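Local coordinates for C2 domain protein (Ramazzottius varieornatus, PDB 7DF2) that binds calcium ions through its C2 domain and belongs to a C2 protein type found specifically in tardigrades, at residues Asp77-Pro91 / Glu193-Gln203. Residues are numbered along the deposited sequence; the frame is centred on the assembly and turned at random.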
ATOM      1  N   ASP A  77       6.553  -2.538  -1.109  1.00 20.72           N
ATOM      2  CA  ASP A  77       7.948  -2.296  -0.716  1.00 22.10           C
ATOM      3  C   ASP A  77       8.619  -3.623  -0.359  1.00 24.94           C
ATOM      4  O   ASP A  77       8.527  -4.097   0.777  1.00 24.92           O
ATOM      5  CB  ASP A  77       8.010  -1.313   0.451  1.00 24.31           C
ATOM      6  CG  ASP A  77       9.445  -0.963   0.848  1.00 29.33           C
ATOM      7  OD1 ASP A  77      10.397  -1.448   0.185  1.00 24.38           O
ATOM      8  OD2 ASP A  77       9.608  -0.196   1.824  1.00 27.58           O
ATOM      9  N   THR A  78       9.344  -4.194  -1.314  1.00 23.01           N
ATOM     10  CA  THR A  78      10.035  -5.454  -1.086  1.00 27.03           C
ATOM     11  C   THR A  78      11.440  -5.281  -0.526  1.00 31.21           C
ATOM     12  O   THR A  78      12.097  -6.288  -0.235  1.00 32.05           O
ATOM     13  CB  THR A  78      10.125  -6.239  -2.395  1.00 21.31           C
ATOM     14  OG1 THR A  78      10.770  -5.424  -3.380  1.00 25.40           O
ATOM     15  CG2 THR A  78       8.712  -6.645  -2.875  1.00 23.28           C
ATOM     16  N   GLU A  79      11.915  -4.049  -0.371  1.00 28.96           N
ATOM     17  CA  GLU A  79      13.317  -3.784  -0.064  1.00 33.16           C
ATOM     18  C   GLU A  79      13.549  -3.118   1.283  1.00 33.41           C
ATOM     19  O   GLU A  79      14.516  -3.457   1.973  1.00 32.93           O
ATOM     20  CB  GLU A  79      13.942  -2.907  -1.161  1.00 30.81           C
ATOM     21  CG  GLU A  79      13.761  -3.420  -2.583  1.00 34.37           C
ATOM     22  CD  GLU A  79      14.394  -2.489  -3.605  1.00 43.55           C
ATOM     23  OE1 GLU A  79      15.120  -1.564  -3.190  1.00 51.84           O
ATOM     24  OE2 GLU A  79      14.172  -2.676  -4.819  1.00 50.89           O
ATOM     25  N   LYS A  80      12.701  -2.169   1.688  1.00 26.90           N
ATOM     26  CA  LYS A  80      12.953  -1.382   2.902  1.00 27.00           C
ATOM     27  C   LYS A  80      11.748  -1.357   3.846  1.00 27.18           C
ATOM     28  O   LYS A  80      11.319  -0.289   4.296  1.00 31.57           O
ATOM     29  CB  LYS A  80      13.367   0.036   2.510  1.00 30.32           C
ATOM     30  CG  LYS A  80      14.560   0.102   1.563  1.00 36.54           C
ATOM     31  CD  LYS A  80      15.857  -0.191   2.309  1.00 44.00           C
ATOM     32  CE  LYS A  80      17.095   0.287   1.551  1.00 57.28           C
ATOM     33  NZ  LYS A  80      18.354  -0.281   2.136  1.00 65.25           N
ATOM     34  N   PRO A  81      11.211  -2.529   4.216  1.00 28.93           N
ATOM     35  CA  PRO A  81       9.926  -2.547   4.932  1.00 25.41           C
ATOM     36  C   PRO A  81       9.980  -1.925   6.313  1.00 29.64           C
ATOM     37  O   PRO A  81       8.929  -1.550   6.848  1.00 32.45           O
ATOM     38  CB  PRO A  81       9.594  -4.037   5.022  1.00 32.81           C
ATOM     39  CG  PRO A  81      10.920  -4.704   5.011  1.00 32.12           C
ATOM     40  CD  PRO A  81      11.750  -3.891   4.053  1.00 28.79           C
ATOM     41  N   ASN A  82      11.156  -1.815   6.914  1.00 33.02           N
ATOM     42  CA  ASN A  82      11.271  -1.264   8.253  1.00 36.00           C
ATOM     43  C   ASN A  82      11.679   0.199   8.257  1.00 37.20           C
ATOM     44  O   ASN A  82      11.718   0.808   9.331  1.00 41.20           O
ATOM     45  CB  ASN A  82      12.264  -2.088   9.063  1.00 36.55           C
ATOM     46  CG  ASN A  82      11.805  -3.511   9.253  1.00 36.74           C
ATOM     47  OD1 ASN A  82      10.640  -3.763   9.573  1.00 39.78           O
ATOM     48  ND2 ASN A  82      12.709  -4.456   9.036  1.00 40.00           N
ATOM     49  N   ASN A  83      11.959   0.781   7.096  1.00 31.49           N
ATOM     50  CA  ASN A  83      12.440   2.151   7.034  1.00 28.11           C
ATOM     51  C   ASN A  83      11.281   3.139   7.036  1.00 38.31           C
ATOM     52  O   ASN A  83      10.134   2.795   6.735  1.00 34.53           O
ATOM     53  CB  ASN A  83      13.304   2.381   5.798  1.00 34.37           C
ATOM     54  CG  ASN A  83      14.663   1.731   5.910  1.00 39.94           C
ATOM     55  OD1 ASN A  83      14.875   0.861   6.744  1.00 44.73           O
ATOM     56  ND2 ASN A  83      15.594   2.158   5.071  1.00 42.71           N
ATOM     57  N   ASP A  84      11.605   4.386   7.374  1.00 31.75           N
ATOM     58  CA  ASP A  84      10.598   5.435   7.449  1.00 32.69           C
ATOM     59  C   ASP A  84       9.950   5.669   6.090  1.00 30.22           C
ATOM     60  O   ASP A  84      10.549   5.425   5.039  1.00 33.81           O
ATOM     61  CB  ASP A  84      11.226   6.746   7.923  1.00 35.01           C
ATOM     62  CG  ASP A  84      11.576   6.730   9.390  1.00 53.42           C
ATOM     63  OD1 ASP A  84      12.311   7.644   9.820  1.00 53.62           O
ATOM     64  OD2 ASP A  84      11.119   5.815  10.108  1.00 46.50           O
ATOM     65  N   PHE A  85       8.716   6.174   6.125  1.00 30.29           N
ATOM     66  CA  PHE A  85       8.073   6.642   4.908  1.00 26.79           C
ATOM     67  C   PHE A  85       8.885   7.776   4.294  1.00 30.13           C
ATOM     68  O   PHE A  85       9.503   8.581   4.998  1.00 30.39           O
ATOM     69  CB  PHE A  85       6.647   7.103   5.204  1.00 24.86           C
ATOM     70  CG  PHE A  85       5.639   5.997   5.148  1.00 25.46           C
ATOM     71  CD1 PHE A  85       5.010   5.683   3.953  1.00 23.76           C
ATOM     72  CD2 PHE A  85       5.323   5.268   6.286  1.00 25.98           C
ATOM     73  CE1 PHE A  85       4.079   4.668   3.888  1.00 24.49           C
ATOM     74  CE2 PHE A  85       4.393   4.237   6.232  1.00 22.38           C
ATOM     75  CZ  PHE A  85       3.773   3.937   5.035  1.00 22.34           C
ATOM     76  N   GLY A  86       8.882   7.835   2.965  1.00 23.76           N
ATOM     77  CA  GLY A  86       9.680   8.821   2.269  1.00 28.84           C
ATOM     78  C   GLY A  86      11.001   8.258   1.779  1.00 35.87           C
ATOM     79  O   GLY A  86      11.118   7.052   1.525  1.00 30.65           O
ATOM     80  N   GLY A  87      12.013   9.126   1.669  1.00 37.29           N
ATOM     81  CA  GLY A  87      13.252   8.754   1.005  1.00 39.37           C
ATOM     82  C   GLY A  87      13.994   7.602   1.654  1.00 38.61           C
ATOM     83  O   GLY A  87      14.776   6.917   0.988  1.00 45.24           O
ATOM     84  N   ASP A  88      13.763   7.365   2.949  1.00 36.59           N
ATOM     85  CA  ASP A  88      14.444   6.262   3.623  1.00 39.70           C
ATOM     86  C   ASP A  88      14.018   4.902   3.082  1.00 34.34           C
ATOM     87  O   ASP A  88      14.764   3.925   3.217  1.00 34.15           O
ATOM     88  CB  ASP A  88      14.184   6.312   5.128  1.00 39.02           C
ATOM     89  CG  ASP A  88      15.028   7.357   5.832  1.00 56.67           C
ATOM     90  OD1 ASP A  88      15.569   8.259   5.150  1.00 53.52           O
ATOM     91  OD2 ASP A  88      15.138   7.277   7.073  1.00 65.30           O
ATOM     92  N   SER A  89      12.823   4.806   2.502  1.00 34.02           N
ATOM     93  CA  SER A  89      12.340   3.539   1.957  1.00 33.89           C
ATOM     94  C   SER A  89      12.135   3.625   0.451  1.00 34.35           C
ATOM     95  O   SER A  89      12.791   2.899  -0.306  1.00 31.80           O
ATOM     96  CB  SER A  89      11.037   3.121   2.647  1.00 29.45           C
ATOM     97  OG  SER A  89      10.134   4.211   2.736  1.00 25.20           O
ATOM     98  N   VAL A  90      11.237   4.493   0.003  1.00 27.18           N
ATOM     99  CA  VAL A  90      10.957   4.694  -1.413  1.00 28.99           C
ATOM    100  C   VAL A  90      10.359   6.083  -1.579  1.00 26.31           C
ATOM    101  O   VAL A  90       9.394   6.431  -0.882  1.00 27.72           O
ATOM    102  CB  VAL A  90      10.027   3.600  -1.966  1.00 32.37           C
ATOM    103  CG1 VAL A  90       8.851   3.363  -1.038  1.00 27.60           C
ATOM    104  CG2 VAL A  90       9.524   3.990  -3.344  1.00 29.44           C
ATOM    105  N   PRO A  91      10.898   6.903  -2.478  1.00 30.46           N
ATOM    106  CA  PRO A  91      10.348   8.248  -2.674  1.00 29.88           C
ATOM    107  C   PRO A  91       8.896   8.184  -3.111  1.00 29.76           C
ATOM    108  O   PRO A  91       8.498   7.303  -3.876  1.00 27.16           O
ATOM    109  CB  PRO A  91      11.238   8.836  -3.773  1.00 32.87           C
ATOM    110  CG  PRO A  91      12.483   8.012  -3.749  1.00 39.70           C
ATOM    111  CD  PRO A  91      12.060   6.643  -3.342  1.00 38.57           C
ATOM    112  N   GLU A 193      10.590 -18.112 -13.690  1.00 32.67           N
ATOM    113  CA  GLU A 193      11.663 -17.121 -13.672  1.00 32.42           C
ATOM    114  C   GLU A 193      11.643 -16.245 -14.921  1.00 30.45           C
ATOM    115  O   GLU A 193      11.941 -15.046 -14.852  1.00 31.10           O
ATOM    116  CB  GLU A 193      13.020 -17.820 -13.528  1.00 32.14           C
ATOM    117  CG  GLU A 193      14.208 -16.905 -13.753  1.00 36.80           C
ATOM    118  CD  GLU A 193      15.537 -17.569 -13.420  1.00 47.92           C
ATOM    119  OE1 GLU A 193      15.541 -18.778 -13.096  1.00 40.43           O
ATOM    120  OE2 GLU A 193      16.576 -16.876 -13.479  1.00 43.34           O
ATOM    121  N   SER A 194      11.298 -16.829 -16.075  1.00 32.61           N
ATOM    122  CA  SER A 194      11.328 -16.083 -17.328  1.00 33.77           C
ATOM    123  C   SER A 194      10.343 -14.918 -17.325  1.00 35.15           C
ATOM    124  O   SER A 194      10.543 -13.941 -18.056  1.00 29.88           O
ATOM    125  CB  SER A 194      11.042 -17.021 -18.510  1.00 31.26           C
ATOM    126  OG  SER A 194       9.737 -17.587 -18.438  1.00 37.55           O
ATOM    127  N   THR A 195       9.286 -15.000 -16.518  1.00 33.83           N
ATOM    128  CA  THR A 195       8.232 -13.989 -16.485  1.00 30.55           C
ATOM    129  C   THR A 195       8.431 -12.960 -15.383  1.00 37.11           C
ATOM    130  O   THR A 195       7.579 -12.083 -15.210  1.00 29.35           O
ATOM    131  CB  THR A 195       6.862 -14.656 -16.305  1.00 30.58           C
ATOM    132  OG1 THR A 195       6.738 -15.147 -14.967  1.00 25.13           O
ATOM    133  CG2 THR A 195       6.693 -15.828 -17.262  1.00 30.85           C
ATOM    134  N   CYS A 196       9.523 -13.046 -14.632  1.00 30.54           N
ATOM    135  CA  CYS A 196       9.712 -12.187 -13.472  1.00 29.61           C
ATOM    136  C   CYS A 196      10.197 -10.808 -13.914  1.00 34.05           C
ATOM    137  O   CYS A 196      11.159 -10.693 -14.677  1.00 31.10           O
ATOM    138  CB  CYS A 196      10.700 -12.854 -12.513  1.00 31.24           C
ATOM    139  SG  CYS A 196      10.503 -12.425 -10.770  1.00 34.47           S
ATOM    140  N   ARG A 197       9.512  -9.737 -13.436  1.00 22.13           N
ATOM    141  CA  ARG A 197       9.841  -8.398 -13.917  1.00 24.43           C
ATOM    142  C   ARG A 197      10.810  -7.718 -12.961  1.00 33.98           C
ATOM    143  O   ARG A 197      10.552  -7.698 -11.747  1.00 29.77           O
ATOM    144  CB  ARG A 197       8.581  -7.539 -14.047  1.00 29.28           C
ATOM    145  CG  ARG A 197       7.455  -8.176 -14.838  1.00 29.47           C
ATOM    146  CD  ARG A 197       6.143  -7.466 -14.534  1.00 31.89           C
ATOM    147  NE  ARG A 197       5.656  -7.758 -13.189  1.00 32.87           N
ATOM    148  CZ  ARG A 197       4.711  -7.045 -12.578  1.00 30.79           C
ATOM    149  NH1 ARG A 197       4.180  -6.006 -13.202  1.00 30.56           N
ATOM    150  NH2 ARG A 197       4.304  -7.364 -11.356  1.00 27.60           N
ATOM    151  N   PRO A 198      11.912  -7.149 -13.456  1.00 33.14           N
ATOM    152  CA  PRO A 198      12.794  -6.364 -12.582  1.00 39.90           C
ATOM    153  C   PRO A 198      12.104  -5.108 -12.073  1.00 35.90           C
ATOM    154  O   PRO A 198      11.198  -4.563 -12.710  1.00 44.91           O
ATOM    155  CB  PRO A 198      13.982  -6.009 -13.489  1.00 36.00           C
ATOM    156  CG  PRO A 198      13.884  -6.949 -14.665  1.00 36.58           C
ATOM    157  CD  PRO A 198      12.424  -7.230 -14.836  1.00 38.48           C
ATOM    158  N   SER A 199      12.552  -4.646 -10.908  1.00 39.68           N
ATOM    159  CA  SER A 199      11.955  -3.492 -10.249  1.00 40.10           C
ATOM    160  C   SER A 199      12.966  -2.915  -9.266  1.00 44.98           C
ATOM    161  O   SER A 199      13.960  -3.556  -8.919  1.00 50.73           O
ATOM    162  CB  SER A 199      10.664  -3.872  -9.520  1.00 38.30           C
ATOM    163  OG  SER A 199      10.956  -4.746  -8.442  1.00 34.23           O
ATOM    164  N   SER A 200      12.683  -1.698  -8.804  1.00 39.39           N
ATOM    165  CA  SER A 200      13.527  -1.037  -7.819  1.00 43.81           C
ATOM    166  C   SER A 200      12.683  -0.078  -6.991  1.00 45.54           C
ATOM    167  O   SER A 200      11.706   0.497  -7.480  1.00 42.84           O
ATOM    168  CB  SER A 200      14.674  -0.266  -8.481  1.00 48.73           C
ATOM    169  OG  SER A 200      14.170   0.654  -9.436  1.00 62.04           O
ATOM    170  N   ASN A 201      13.074   0.091  -5.729  1.00 38.64           N
ATOM    171  CA  ASN A 201      12.504   1.174  -4.936  1.00 43.71           C
ATOM    172  C   ASN A 201      12.961   2.536  -5.441  1.00 54.02           C
ATOM    173  O   ASN A 201      12.337   3.546  -5.103  1.00 43.85           O
ATOM    174  CB  ASN A 201      12.878   1.030  -3.458  1.00 37.58           C
ATOM    175  CG  ASN A 201      12.019   0.011  -2.727  1.00 41.54           C
ATOM    176  OD1 ASN A 201      11.460  -0.900  -3.334  1.00 40.52           O
ATOM    177  ND2 ASN A 201      11.916   0.161  -1.412  1.00 36.26           N
ATOM    178  N   GLY A 202      14.028   2.579  -6.244  1.00 50.08           N
ATOM    179  CA  GLY A 202      14.581   3.825  -6.737  1.00 54.23           C
ATOM    180  C   GLY A 202      14.897   4.794  -5.618  1.00 62.17           C
ATOM    181  O   GLY A 202      14.300   5.873  -5.557  1.00 66.39           O
ATOM    182  N   GLN A 203      15.844   4.406  -4.755  1.00 72.59           N
ATOM    183  CA  GLN A 203      16.209   5.048  -3.474  1.00 73.35           C
ATOM    184  C   GLN A 203      15.332   4.500  -2.348  1.00 61.17           C
ATOM    185  O   GLN A 203      15.823   3.853  -1.418  1.00 60.68           O
ATOM    186  CB  GLN A 203      16.103   6.582  -3.516  1.00 71.53           C
ATOM    187  CG  GLN A 203      16.911   7.260  -4.617  1.00 75.44           C
ATOM    188  CD  GLN A 203      18.092   8.045  -4.082  1.00 90.80           C
ATOM    189  OE1 GLN A 203      18.005   8.682  -3.030  1.00 97.54           O
ATOM    190  NE2 GLN A 203      19.200   8.018  -4.813  1.00 76.27           N
TER
HETATM  191  O   HOH W   1      13.784  -5.197  -6.548  1.00 46.37           O
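Val90 and Asn201 are the residues whose CA atoms lie nearest across the two segments, 5.2 Å apart. Asp77 ends strand 70-77; the rest of 77-91 is loop, which makes a type I turn from Lys80 to Asn83 and curls back, while 193-203 begins with one 3-10 turn, runs extended to Ser200, then turns at Asn201 and Gly202. Asn201 inserts its amide between the two limbs of the loop. Its ND2 gives one nearly straight hydrogen bond to Asp77 OD1 (2.7 Å, 173°), arriving from above the carboxylate plane, and a second to the carbonyl O of Ser89 (3.1 Å). Asp77 OD1 also accepts from Glu79 N, making an Asx turn, and from Lys80 N, making an Asx motif, so three N-H groups grip one oxygen. The Glu79 carboxylate lies almost parallel to the Asn201 amide, stacked with planes 11° apart and its CD 3.3 Å from Asn201 OD1. Glu79 OE2 accepts from Asn201 N at 3.1 Å and, through a water, reaches Ser199 O. Beyond, Val90 CG2 packs 3.3 Å from Asn201 O, and the Pro91 ring lies against Gly202 O and Gln203 CB. Arg116 of strand 107-119 forms a salt bridge with Glu79 OE2 and hydrogen bonds to Asn201 OD1 and Ser199 OG; Arg129 of strand 121-136 makes a salt bridge to Asp77 OD2. The disulfide Cys119-Cys196 also ties the tail to the end of strand 107-119, so the C-terminal tail links this outer strand of the four-stranded sheet to the loop leaving strand 70-77 of the other sheet, away from the calcium sites.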